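Local coordinates for conserved hypothetical secreted protein (Helicobacter pylori, PDB 4RNZ) that helps determine cell shape and probably acts as a zinc-dependent M23-family metallopeptidase that cuts peptidoglycan, at residues Y179-A183 / R329-L333; M1-D7 / S41-T47; L190-V195 / S230-S236; P101-I105 / A115-M119. All blocks are in the same frame, centred on the assembly; numbering follows the deposited sequence.

Contact 1. Residues Y179-A183 / R329-L333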
loop_
_atom_site.group_PDB
_atom_site.type_symbol
_atom_site.label_atom_id
_atom_site.label_comp_id
_atom_site.label_asym_id
_atom_site.label_seq_id
_atom_site.Cartn_x
_atom_site.Cartn_y
_atom_site.Cartn_z
ATOM N N TYR A 179 7.191 13.466 -4.086
ATOM C CA TYR A 179 7.466 14.754 -4.629
ATOM C C TYR A 179 8.936 15.018 -4.677
ATOM O O TYR A 179 9.673 14.589 -3.819
ATOM C CB TYR A 179 6.758 15.837 -3.826
ATOM C CG TYR A 179 5.280 15.779 -4.001
ATOM C CD1 TYR A 179 4.514 15.018 -3.168
ATOM C CD2 TYR A 179 4.669 16.404 -5.049
ATOM C CE1 TYR A 179 3.168 14.921 -3.339
ATOM C CE2 TYR A 179 3.321 16.311 -5.229
ATOM C CZ TYR A 179 2.579 15.558 -4.371
ATOM O OH TYR A 179 1.248 15.430 -4.523
ATOM N N ASP A 180 9.337 15.732 -5.700
ATOM C CA ASP A 180 10.670 16.189 -5.744
ATOM C C ASP A 180 10.795 17.354 -4.861
ATOM O O ASP A 180 9.925 17.795 -4.179
ATOM C CB ASP A 180 11.214 16.500 -7.138
ATOM C CG ASP A 180 10.573 17.696 -7.788
ATOM O OD1 ASP A 180 10.009 18.568 -7.140
ATOM O OD2 ASP A 180 10.655 17.728 -9.001
ATOM N N SER A 181 12.008 17.913 -4.869
ATOM C CA SER A 181 12.333 19.070 -4.026
ATOM C C SER A 181 11.767 20.413 -4.472
ATOM O O SER A 181 11.852 21.388 -3.767
ATOM C CB SER A 181 13.821 19.177 -3.636
ATOM O OG SER A 181 14.717 19.162 -4.694
ATOM N N LYS A 182 11.160 20.439 -5.632
ATOM C CA LYS A 182 10.410 21.588 -6.045
ATOM C C LYS A 182 8.954 21.334 -5.826
ATOM O O LYS A 182 8.139 21.997 -6.380
ATOM C CB LYS A 182 10.646 21.892 -7.513
ATOM C CG LYS A 182 12.031 22.358 -7.874
ATOM C CD LYS A 182 11.995 22.955 -9.266
ATOM C CE LYS A 182 13.299 23.622 -9.694
ATOM N NZ LYS A 182 13.073 24.858 -10.487
ATOM N N ALA A 183 8.635 20.349 -5.010
ATOM C CA ALA A 183 7.268 19.978 -4.728
ATOM C C ALA A 183 6.436 19.620 -5.932
ATOM O O ALA A 183 5.267 19.779 -5.936
ATOM C CB ALA A 183 6.585 21.039 -3.915
ATOM N N ARG A 329 2.227 23.453 0.074
ATOM C CA ARG A 329 3.494 23.658 -0.626
ATOM C C ARG A 329 4.542 24.311 0.273
ATOM O O ARG A 329 5.700 23.858 0.319
ATOM C CB ARG A 329 3.280 24.507 -1.870
ATOM C CG ARG A 329 4.558 24.907 -2.565
ATOM C CD ARG A 329 4.274 25.677 -3.839
ATOM N NE ARG A 329 5.489 25.786 -4.635
ATOM C CZ ARG A 329 5.820 24.973 -5.635
ATOM N NH1 ARG A 329 5.028 23.958 -6.019
ATOM N NH2 ARG A 329 6.959 25.176 -6.271
ATOM N N GLU A 330 4.146 25.390 0.960
ATOM C CA GLU A 330 5.029 26.088 1.908
ATOM C C GLU A 330 5.590 25.146 2.960
ATOM O O GLU A 330 6.784 25.144 3.214
ATOM C CB GLU A 330 4.282 27.197 2.662
ATOM C CG GLU A 330 3.953 28.451 1.869
ATOM C CD GLU A 330 3.052 29.397 2.665
ATOM O OE1 GLU A 330 3.477 29.845 3.753
ATOM O OE2 GLU A 330 1.910 29.677 2.218
ATOM N N VAL A 331 4.710 24.377 3.600
ATOM C CA VAL A 331 5.102 23.467 4.680
ATOM C C VAL A 331 6.036 22.374 4.153
ATOM O O VAL A 331 6.984 21.967 4.823
ATOM C CB VAL A 331 3.857 22.823 5.342
ATOM C CG1 VAL A 331 4.226 21.636 6.232
ATOM C CG2 VAL A 331 3.086 23.871 6.139
ATOM N N PHE A 332 5.751 21.909 2.944
ATOM C CA PHE A 332 6.530 20.847 2.332
ATOM C C PHE A 332 7.942 21.314 2.077
ATOM O O PHE A 332 8.892 20.640 2.467
ATOM C CB PHE A 332 5.919 20.422 1.000
ATOM C CG PHE A 332 6.775 19.451 0.235
ATOM C CD1 PHE A 332 6.663 18.084 0.457
ATOM C CD2 PHE A 332 7.718 19.904 -0.677
ATOM C CE1 PHE A 332 7.443 17.191 -0.250
ATOM C CE2 PHE A 332 8.520 19.011 -1.359
ATOM C CZ PHE A 332 8.365 17.660 -1.160
ATOM N N LEU A 333 8.058 22.462 1.409
ATOM C CA LEU A 333 9.345 23.002 1.051
ATOM C C LEU A 333 10.192 23.310 2.293
ATOM O O LEU A 333 11.406 23.133 2.290
ATOM C CB LEU A 333 9.168 24.249 0.191
ATOM C CG LEU A 333 8.596 23.991 -1.212
ATOM C CD1 LEU A 333 8.202 25.299 -1.882
ATOM C CD2 LEU A 333 9.578 23.224 -2.092
#
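Phe332 meets Tyr179 and Ala183 through aromatic and apolar contacts. The edge of the Tyr179 ring is turned toward the face of Phe332, an edge-to-face pair with centroids 6.0 Å apart and planes at 69°. Aliphatic atoms add direct contacts: Tyr179 CB lies 3.6 Å from Phe332 CZ, and Ala183 CB is 3.6 Å from Phe332 CD2. With CG anti to the backbone N (chi1 173°), Phe332 extends from helix 326-348 into the type I beta turn Asp180-Ala183, which joins strands 178-179 and 185-186. The contact thus lays one side of the long C-terminal helix against a beta hairpin at the end of a curled antiparallel sheet.

Polar contacts shape the turn from within. Asp180 OD1 accepts from Lys182 N at 2.7 Å, forming an Asx turn, and the N-H comes from above the carboxylate plane, 50° out of it; the same oxygen also takes the N-H of Gln184. Carbonyl oxygens then meet the helix: Asp180 O sits at the Phe332 ring edge, 3.4 Å from CE2, and Ser181 O is 3.4 Å from Leu333 CD2. Ala183 CB rests over one face of the Arg329 guanidinium, whose NH1 is hydrogen-bonded to Leu324 O.

Contact 2. Residues M1-D7 / S41-T47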
loop_
_atom_site.group_PDB
_atom_site.type_symbol
_atom_site.label_atom_id
_atom_site.label_comp_id
_atom_site.label_asym_id
_atom_site.label_seq_id
_atom_site.Cartn_x
_atom_site.Cartn_y
_atom_site.Cartn_z
ATOM N N MET A 1 -2.214 -13.706 22.914
ATOM C CA MET A 1 -2.850 -14.274 21.702
ATOM C C MET A 1 -1.792 -14.982 20.876
ATOM O O MET A 1 -0.618 -14.693 21.008
ATOM C CB MET A 1 -3.487 -13.157 20.879
ATOM C CG MET A 1 -4.545 -12.373 21.634
ATOM S SD MET A 1 -5.473 -11.189 20.626
ATOM C CE MET A 1 -6.559 -12.276 19.731
ATOM N N GLU A 2 -2.218 -15.907 20.027
ATOM C CA GLU A 2 -1.326 -16.567 19.090
ATOM C C GLU A 2 -1.185 -15.686 17.849
ATOM O O GLU A 2 -2.196 -15.176 17.311
ATOM C CB GLU A 2 -1.888 -17.929 18.692
ATOM C CG GLU A 2 -0.830 -18.975 18.373
ATOM C CD GLU A 2 -1.426 -20.280 17.877
ATOM O OE1 GLU A 2 -0.667 -21.099 17.319
ATOM O OE2 GLU A 2 -2.653 -20.481 18.033
ATOM N N ARG A 3 0.065 -15.500 17.424
ATOM C CA ARG A 3 0.402 -14.725 16.228
ATOM C C ARG A 3 0.619 -15.681 15.070
ATOM O O ARG A 3 1.497 -16.534 15.127
ATOM C CB ARG A 3 1.679 -13.906 16.457
ATOM C CG ARG A 3 1.987 -12.943 15.326
ATOM C CD ARG A 3 3.260 -12.130 15.544
ATOM N NE ARG A 3 4.421 -13.003 15.715
ATOM C CZ ARG A 3 5.346 -12.860 16.663
ATOM N NH1 ARG A 3 5.299 -11.831 17.512
ATOM N NH2 ARG A 3 6.354 -13.730 16.739
ATOM N N LEU A 4 -0.166 -15.503 14.016
ATOM C CA LEU A 4 -0.231 -16.427 12.919
ATOM C C LEU A 4 -0.195 -15.690 11.595
ATOM O O LEU A 4 -0.365 -14.469 11.545
ATOM C CB LEU A 4 -1.524 -17.230 13.010
ATOM C CG LEU A 4 -1.733 -18.015 14.303
ATOM C CD1 LEU A 4 -3.141 -18.599 14.332
ATOM C CD2 LEU A 4 -0.699 -19.117 14.430
ATOM N N VAL A 5 -0.007 -16.448 10.523
ATOM C CA VAL A 5 0.077 -15.899 9.193
ATOM C C VAL A 5 -1.075 -16.367 8.370
ATOM O O VAL A 5 -1.332 -17.551 8.290
ATOM C CB VAL A 5 1.348 -16.382 8.483
ATOM C CG1 VAL A 5 1.509 -15.646 7.162
ATOM C CG2 VAL A 5 2.551 -16.170 9.381
ATOM N N TRP A 6 -1.779 -15.438 7.746
ATOM C CA TRP A 6 -2.948 -15.812 6.970
ATOM C C TRP A 6 -2.451 -16.467 5.694
ATOM O O TRP A 6 -1.394 -16.129 5.166
ATOM C CB TRP A 6 -3.800 -14.587 6.682
ATOM C CG TRP A 6 -5.186 -14.830 6.237
ATOM C CD1 TRP A 6 -5.618 -14.978 4.958
ATOM C CD2 TRP A 6 -6.355 -14.851 7.058
ATOM N NE1 TRP A 6 -6.977 -15.124 4.928
ATOM C CE2 TRP A 6 -7.460 -15.043 6.204
ATOM C CE3 TRP A 6 -6.578 -14.740 8.438
ATOM C CZ2 TRP A 6 -8.771 -15.120 6.682
ATOM C CZ3 TRP A 6 -7.893 -14.812 8.911
ATOM C CH2 TRP A 6 -8.962 -15.003 8.039
ATOM N N ASP A 7 -3.202 -17.429 5.209
ATOM C CA ASP A 7 -2.773 -18.131 4.026
ATOM C C ASP A 7 -3.712 -17.917 2.861
ATOM O O ASP A 7 -3.496 -16.998 2.072
ATOM C CB ASP A 7 -2.606 -19.632 4.319
ATOM C CG ASP A 7 -1.954 -20.385 3.166
ATOM O OD1 ASP A 7 -1.435 -19.734 2.233
ATOM O OD2 ASP A 7 -1.975 -21.631 3.188
ATOM N N SER A 41 -3.374 -12.459 1.807
ATOM C CA SER A 41 -2.607 -13.613 2.210
ATOM C C SER A 41 -1.286 -13.117 2.801
ATOM O O SER A 41 -0.805 -12.027 2.496
ATOM C CB SER A 41 -2.391 -14.592 1.049
ATOM O OG SER A 41 -1.453 -14.087 0.136
ATOM N N ASN A 42 -0.718 -13.897 3.700
ATOM C CA ASN A 42 0.488 -13.472 4.396
ATOM C C ASN A 42 0.397 -12.352 5.418
ATOM O O ASN A 42 1.402 -12.050 6.044
ATOM C CB ASN A 42 1.605 -13.131 3.407
ATOM C CG ASN A 42 2.420 -14.333 3.064
ATOM O OD1 ASN A 42 1.975 -15.197 2.306
ATOM N ND2 ASN A 42 3.608 -14.426 3.652
ATOM N N VAL A 43 -0.764 -11.739 5.626
ATOM C CA VAL A 43 -0.876 -10.829 6.766
ATOM C C VAL A 43 -0.775 -11.606 8.073
ATOM O O VAL A 43 -1.223 -12.748 8.161
ATOM C CB VAL A 43 -2.182 -10.024 6.791
ATOM C CG1 VAL A 43 -2.290 -9.196 5.522
ATOM C CG2 VAL A 43 -3.404 -10.915 7.028
ATOM N N THR A 44 -0.193 -10.971 9.076
ATOM C CA THR A 44 -0.101 -11.566 10.389
ATOM C C THR A 44 -1.401 -11.239 11.140
ATOM O O THR A 44 -1.838 -10.100 11.156
ATOM C CB THR A 44 1.103 -11.014 11.151
ATOM O OG1 THR A 44 2.275 -11.568 10.581
ATOM C CG2 THR A 44 1.059 -11.380 12.668
ATOM N N TYR A 45 -2.017 -12.247 11.738
ATOM C CA TYR A 45 -3.244 -12.036 12.479
ATOM C C TYR A 45 -3.103 -12.695 13.839
ATOM O O TYR A 45 -2.126 -13.419 14.092
ATOM C CB TYR A 45 -4.477 -12.560 11.721
ATOM C CG TYR A 45 -4.560 -14.066 11.548
ATOM C CD1 TYR A 45 -3.688 -14.750 10.681
ATOM C CD2 TYR A 45 -5.541 -14.808 12.214
ATOM C CE1 TYR A 45 -3.772 -16.135 10.520
ATOM C CE2 TYR A 45 -5.628 -16.193 12.059
ATOM C CZ TYR A 45 -4.745 -16.845 11.219
ATOM O OH TYR A 45 -4.843 -18.199 11.059
ATOM N N TYR A 46 -4.095 -12.466 14.685
ATOM C CA TYR A 46 -4.022 -12.883 16.079
ATOM C C TYR A 46 -5.303 -13.580 16.488
ATOM O O TYR A 46 -6.406 -13.135 16.152
ATOM C CB TYR A 46 -3.759 -11.690 16.994
ATOM C CG TYR A 46 -2.515 -10.904 16.614
ATOM C CD1 TYR A 46 -2.577 -9.908 15.642
ATOM C CD2 TYR A 46 -1.267 -11.181 17.196
ATOM C CE1 TYR A 46 -1.440 -9.206 15.266
ATOM C CE2 TYR A 46 -0.130 -10.467 16.836
ATOM C CZ TYR A 46 -0.229 -9.478 15.865
ATOM O OH TYR A 46 0.868 -8.750 15.465
ATOM N N THR A 47 -5.143 -14.672 17.228
ATOM C CA THR A 47 -6.272 -15.422 17.746
ATOM C C THR A 47 -6.103 -15.765 19.235
ATOM O O THR A 47 -4.982 -15.847 19.776
ATOM C CB THR A 47 -6.507 -16.731 16.968
ATOM O OG1 THR A 47 -5.397 -17.623 17.146
ATOM C CG2 THR A 47 -6.738 -16.471 15.495
HETATM O O HOH W 1 -5.249 -19.275 19.262
HETATM O O HOH W 2 -3.176 -19.226 9.507
#
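Tyr45 CG stands between its backbone N and carbonyl carbon (chi1 67°), which turns the ring toward strand 2-5, and Trp6 CG, anti to its own N (chi1 -164°), sends the indole to meet it. The six-membered ring of Trp6 directs its edge at the face of Tyr45 with planes 75° apart, and CE3 lies 3.6 Å above the phenol plane, over its centre. On the opposite face Leu4 CB makes a CH-pi contact, 4.0 Å from the Tyr45 centroid, clamping the ring.

The backbones form an antiparallel pair at the edge of a five-stranded sheet, strand 2-5 being outermost beside 44-49. Leu4 and Tyr45 are a hydrogen-bonded pair, with Leu4 N to Tyr45 O at 2.9 Å; beyond the strands Trp6 N still reaches Val43 O, but Trp6 O accepts from Asn42 N, so the regular pairing ends here. One water bridges Tyr45 OH (2.5 Å) and Val5 O, and another joins Glu2 OE2 to Thr47 OG1. On the sheet face of Arg3, Val5, Thr44 and Tyr46, the aliphatic part of Arg3 runs beside Tyr46, CG 3.6 Å from Tyr46 CE2. Trp6 NE1 is satisfied by Leu9 O, and its ring also meets Phe14.

Contact 3. Residues L190-V195 / S230-S236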
loop_
_atom_site.group_PDB
_atom_site.type_symbol
_atom_site.label_atom_id
_atom_site.label_comp_id
_atom_site.label_asym_id
_atom_site.label_seq_id
_atom_site.Cartn_x
_atom_site.Cartn_y
_atom_site.Cartn_z
ATOM N N LEU A 190 -0.317 7.816 -14.370
ATOM C CA LEU A 190 -1.451 8.553 -14.951
ATOM C C LEU A 190 -2.489 7.474 -15.193
ATOM O O LEU A 190 -2.396 6.729 -16.159
ATOM C CB LEU A 190 -1.058 9.256 -16.260
ATOM C CG LEU A 190 0.206 10.143 -16.197
ATOM C CD1 LEU A 190 0.836 10.399 -17.570
ATOM C CD2 LEU A 190 -0.057 11.462 -15.486
ATOM N N LEU A 191 -3.424 7.353 -14.273
ATOM C CA LEU A 191 -4.496 6.392 -14.397
ATOM C C LEU A 191 -5.673 7.000 -15.147
ATOM O O LEU A 191 -5.878 8.202 -15.116
ATOM C CB LEU A 191 -4.961 5.954 -13.013
ATOM C CG LEU A 191 -3.945 5.241 -12.136
ATOM C CD1 LEU A 191 -4.656 4.782 -10.875
ATOM C CD2 LEU A 191 -3.333 4.076 -12.891
ATOM N N GLU A 192 -6.446 6.153 -15.801
ATOM C CA GLU A 192 -7.647 6.586 -16.530
ATOM C C GLU A 192 -8.850 5.979 -15.857
ATOM O O GLU A 192 -8.804 4.842 -15.408
ATOM C CB GLU A 192 -7.616 6.078 -17.965
ATOM C CG GLU A 192 -6.683 6.858 -18.850
ATOM C CD GLU A 192 -6.639 6.350 -20.278
ATOM O OE1 GLU A 192 -7.266 5.304 -20.613
ATOM O OE2 GLU A 192 -5.954 7.012 -21.088
ATOM N N THR A 193 -9.932 6.735 -15.806
ATOM C CA THR A 193 -11.181 6.248 -15.292
ATOM C C THR A 193 -11.588 5.007 -16.089
ATOM O O THR A 193 -11.626 5.066 -17.298
ATOM C CB THR A 193 -12.238 7.333 -15.447
ATOM O OG1 THR A 193 -11.840 8.471 -14.685
ATOM C CG2 THR A 193 -13.558 6.853 -14.973
ATOM N N PRO A 194 -11.869 3.877 -15.399
ATOM C CA PRO A 194 -11.988 2.572 -16.057
ATOM C C PRO A 194 -13.372 2.199 -16.557
ATOM O O PRO A 194 -13.535 1.105 -17.077
ATOM C CB PRO A 194 -11.581 1.586 -14.947
ATOM C CG PRO A 194 -11.985 2.255 -13.690
ATOM C CD PRO A 194 -11.827 3.744 -13.931
ATOM N N VAL A 195 -14.357 3.080 -16.389
ATOM C CA VAL A 195 -15.747 2.760 -16.748
ATOM C C VAL A 195 -16.509 4.052 -17.025
ATOM O O VAL A 195 -16.097 5.137 -16.571
ATOM C CB VAL A 195 -16.441 1.972 -15.611
ATOM C CG1 VAL A 195 -16.717 2.862 -14.401
ATOM C CG2 VAL A 195 -17.724 1.317 -16.084
ATOM N N SER A 230 -21.844 -2.655 -18.594
ATOM C CA SER A 230 -20.934 -1.596 -19.038
ATOM C C SER A 230 -19.478 -2.121 -19.159
ATOM O O SER A 230 -18.999 -2.893 -18.321
ATOM C CB SER A 230 -20.985 -0.413 -18.057
ATOM O OG SER A 230 -22.243 0.226 -18.032
ATOM N N LEU A 231 -18.790 -1.728 -20.219
ATOM C CA LEU A 231 -17.421 -2.130 -20.411
ATOM C C LEU A 231 -16.487 -1.549 -19.344
ATOM O O LEU A 231 -16.574 -0.376 -19.001
ATOM C CB LEU A 231 -16.927 -1.726 -21.785
ATOM C CG LEU A 231 -17.698 -2.340 -22.957
ATOM C CD1 LEU A 231 -16.963 -2.040 -24.248
ATOM C CD2 LEU A 231 -17.888 -3.833 -22.778
ATOM N N ILE A 232 -15.585 -2.402 -18.847
ATOM C CA ILE A 232 -14.559 -2.012 -17.889
ATOM C C ILE A 232 -13.224 -2.148 -18.591
ATOM O O ILE A 232 -12.915 -3.193 -19.189
ATOM C CB ILE A 232 -14.574 -2.906 -16.629
ATOM C CG1 ILE A 232 -15.956 -2.831 -15.949
ATOM C CG2 ILE A 232 -13.479 -2.472 -15.648
ATOM C CD1 ILE A 232 -16.193 -3.915 -14.918
ATOM N N HIS A 233 -12.461 -1.061 -18.547
ATOM C CA HIS A 233 -11.179 -0.951 -19.189
ATOM C C HIS A 233 -10.105 -0.764 -18.130
ATOM O O HIS A 233 -10.305 -0.031 -17.156
ATOM C CB HIS A 233 -11.154 0.265 -20.111
ATOM C CG HIS A 233 -12.122 0.189 -21.250
ATOM N ND1 HIS A 233 -11.715 0.025 -22.554
ATOM C CD2 HIS A 233 -13.473 0.265 -21.282
ATOM C CE1 HIS A 233 -12.779 -0.022 -23.342
ATOM N NE2 HIS A 233 -13.857 0.135 -22.596
ATOM N N SER A 234 -8.952 -1.383 -18.329
ATOM C CA SER A 234 -7.833 -1.235 -17.386
ATOM C C SER A 234 -7.379 0.213 -17.289
ATOM O O SER A 234 -7.113 0.859 -18.298
ATOM C CB SER A 234 -6.630 -2.089 -17.819
ATOM O OG SER A 234 -5.559 -1.944 -16.896
ATOM N N ALA A 235 -7.246 0.712 -16.068
ATOM C CA ALA A 235 -6.808 2.084 -15.850
ATOM C C ALA A 235 -5.334 2.265 -16.130
ATOM O O ALA A 235 -4.862 3.409 -16.157
ATOM C CB ALA A 235 -7.090 2.498 -14.429
ATOM N N SER A 236 -4.610 1.145 -16.298
ATOM C CA SER A 236 -3.172 1.166 -16.491
ATOM C C SER A 236 -2.679 -0.070 -17.246
ATOM O O SER A 236 -3.413 -1.041 -17.449
ATOM C CB SER A 236 -2.453 1.174 -15.141
ATOM O OG SER A 236 -2.613 -0.085 -14.493
HETATM O O HOH W 3 -8.423 3.097 -19.622
#
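Ala235 points its methyl directly at the backbone of 190-195, CB lying 3.1 Å from Glu192 O, while the larger side chains around it stand off to the flanks. Leu191 is one of these: its CD2 reaches along the end of the opposing segment to 3.8 Å from Ser236 CB. At the other end Val195 CG2, anti to its backbone N, comes within 3.6 Å of Leu231 O. Between them Pro194 comes close to the other backbone through CB alone among its side-chain atoms, 3.0 Å from His233 O.

The two segments run nearly antiparallel, with end-to-end directions 167° apart, and are tied by two backbone bonds. His233 N donates to Pro194 O at 2.8 Å in an almost straight bond (176°); Glu192 N donates to Ala235 O at 3.2 Å. The loop before strand 199-202 thereby borders strand 231-233, which pairs with strand 285-289 at the edge of a three-stranded sheet within the M23 peptidase region. Glu192 OE1 and Ser234 O share a water, which donates to both. The His233 ring is held through ND1 by Gly283 O, and Pro194 and Ala235 pack on Phe302, one residue from zinc ligand His301.

Contact 4. Residues P101-I105 / A115-M119; sequences PYQDI and ANQLM
The Tyr102 ring is touched on one face by Ala115 and at its edge by Asn116 and Met119. Ala115 CB sits 3.5 Å above the ring plane, offset toward the rim, in a CH-pi contact. In the plane, Met119 CG approaches CD2 of Tyr102 to 3.6 Å, and the sulfur follows along the same edge, SD lying 5.4 Å from the ring centroid in a Met-aromatic contact. Asn116 OD1 also lies in the ring plane and accepts from Tyr102 OH at 2.7 Å. The amide and ring planes are 36° apart, and the hydroxyl comes to OD1 from above the carbonyl plane, 41° out of it, rather than on a lone pair.

This is an antiparallel helix pair, the segment directions 151° apart: helices 101-109 and 112-121 are joined by a very short connection, a helical hairpin in the second domain of Csd3, with the axes of the two segments 9.8 Å apart at closest approach. Ile105 CD1 meets Leu118 CD2 at 3.6 Å, and Ile105 CG2, anti to the backbone N, turns onto the Ala115 methyl at 3.8 Å. Bends at chi2 and chi3 bring the Met119 methyl round to meet Ile105 tip to tip, with Pro101 CB 4.0 Å from Met119 CE. Beyond the pair, Leu118 also touches Ile137 and Ile139, and Phe128 touches Pro101, Leu118 and Met119.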
loop_
_atom_site.group_PDB
_atom_site.type_symbol
_atom_site.label_atom_id
_atom_site.label_comp_id
_atom_site.label_asym_id
_atom_site.label_seq_id
_atom_site.Cartn_x
_atom_site.Cartn_y
_atom_site.Cartn_z
ATOM N N PRO A 101 22.448 -1.278 -6.171
ATOM C CA PRO A 101 21.569 -0.670 -5.164
ATOM C C PRO A 101 20.765 -1.721 -4.418
ATOM O O PRO A 101 20.688 -1.668 -3.193
ATOM C CB PRO A 101 20.635 0.205 -6.004
ATOM C CG PRO A 101 21.518 0.646 -7.124
ATOM C CD PRO A 101 22.366 -0.560 -7.453
ATOM N N TYR A 102 20.211 -2.687 -5.144
ATOM C CA TYR A 102 19.329 -3.677 -4.517
ATOM C C TYR A 102 20.062 -4.559 -3.512
ATOM O O TYR A 102 19.605 -4.781 -2.394
ATOM C CB TYR A 102 18.628 -4.547 -5.567
ATOM C CG TYR A 102 17.388 -5.210 -5.036
ATOM C CD1 TYR A 102 17.466 -6.378 -4.313
ATOM C CD2 TYR A 102 16.131 -4.642 -5.234
ATOM C CE1 TYR A 102 16.339 -6.989 -3.803
ATOM C CE2 TYR A 102 14.997 -5.242 -4.727
ATOM C CZ TYR A 102 15.106 -6.420 -4.010
ATOM O OH TYR A 102 14.001 -7.050 -3.496
ATOM N N GLN A 103 21.196 -5.088 -3.916
ATOM C CA GLN A 103 21.945 -5.987 -3.047
ATOM C C GLN A 103 22.453 -5.262 -1.788
ATOM O O GLN A 103 22.374 -5.782 -0.672
ATOM C CB GLN A 103 23.106 -6.611 -3.825
ATOM C CG GLN A 103 24.014 -7.438 -2.948
ATOM C CD GLN A 103 25.058 -8.234 -3.705
ATOM O OE1 GLN A 103 25.180 -8.168 -4.929
ATOM N NE2 GLN A 103 25.820 -9.003 -2.962
ATOM N N ASP A 104 22.970 -4.062 -1.980
ATOM C CA ASP A 104 23.458 -3.266 -0.875
ATOM C C ASP A 104 22.370 -2.913 0.144
ATOM O O ASP A 104 22.600 -3.010 1.353
ATOM C CB ASP A 104 24.156 -2.022 -1.390
ATOM C CG ASP A 104 25.495 -2.341 -2.055
ATOM O OD1 ASP A 104 26.028 -3.461 -1.882
ATOM O OD2 ASP A 104 26.000 -1.474 -2.788
ATOM N N ILE A 105 21.186 -2.524 -0.325
ATOM C CA ILE A 105 20.084 -2.242 0.603
ATOM C C ILE A 105 19.753 -3.486 1.409
ATOM O O ILE A 105 19.532 -3.414 2.626
ATOM C CB ILE A 105 18.832 -1.739 -0.135
ATOM C CG1 ILE A 105 19.105 -0.333 -0.666
ATOM C CG2 ILE A 105 17.616 -1.695 0.790
ATOM C CD1 ILE A 105 18.236 0.063 -1.826
ATOM N N ALA A 115 13.756 -2.257 -0.356
ATOM C CA ALA A 115 14.570 -2.265 -1.570
ATOM C C ALA A 115 13.667 -2.124 -2.788
ATOM O O ALA A 115 13.928 -1.302 -3.665
ATOM C CB ALA A 115 15.385 -3.541 -1.634
ATOM N N ASN A 116 12.573 -2.878 -2.827
ATOM C CA ASN A 116 11.603 -2.785 -3.940
ATOM C C ASN A 116 10.945 -1.416 -4.049
ATOM O O ASN A 116 10.709 -0.924 -5.160
ATOM C CB ASN A 116 10.456 -3.795 -3.787
ATOM C CG ASN A 116 10.888 -5.222 -3.943
ATOM O OD1 ASN A 116 11.948 -5.534 -4.498
ATOM N ND2 ASN A 116 10.029 -6.122 -3.486
ATOM N N GLN A 117 10.612 -0.820 -2.899
ATOM C CA GLN A 117 10.062 0.531 -2.873
ATOM C C GLN A 117 11.034 1.543 -3.468
ATOM O O GLN A 117 10.627 2.409 -4.237
ATOM C CB GLN A 117 9.726 0.983 -1.464
ATOM C CG GLN A 117 8.520 0.303 -0.905
ATOM C CD GLN A 117 8.064 0.848 0.436
ATOM O OE1 GLN A 117 8.484 1.897 0.892
ATOM N NE2 GLN A 117 7.162 0.137 1.046
ATOM N N LEU A 118 12.315 1.420 -3.147
ATOM C CA LEU A 118 13.309 2.334 -3.748
ATOM C C LEU A 118 13.452 2.163 -5.260
ATOM O O LEU A 118 13.506 3.150 -5.976
ATOM C CB LEU A 118 14.680 2.205 -3.082
ATOM C CG LEU A 118 15.570 3.388 -3.500
ATOM C CD1 LEU A 118 15.310 4.619 -2.654
ATOM C CD2 LEU A 118 17.016 3.006 -3.449
ATOM N N MET A 119 13.541 0.922 -5.730
ATOM C CA MET A 119 13.659 0.646 -7.152
ATOM C C MET A 119 12.457 1.271 -7.860
ATOM O O MET A 119 12.603 1.963 -8.862
ATOM C CB MET A 119 13.678 -0.853 -7.440
ATOM C CG MET A 119 14.797 -1.680 -6.812
ATOM S SD MET A 119 16.489 -1.071 -7.020
ATOM C CE MET A 119 16.621 -0.004 -5.605
#

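None of the four contacts touches another; nearest atoms are at least about 12 Å apart. Contact 3 comes nearest the zinc site: the Val195 side chain is about 12 Å from the bound zinc ion, which Glu34, His219, Asp223 and His301 ligate, and about 9 Å from that of Asp223. Glu34 lies in the chain between the two segments of contact 2, although contact 2 itself is away from the metal, its centre 34 Å from that of contact 3. Contacts 1 and 2 lie on opposite sides of the chain's centre, 39 Å between centres. Along the sequence, contact 3 is nested within the loop closed by contact 1; contacts 2 and 4 close before contact 1 opens.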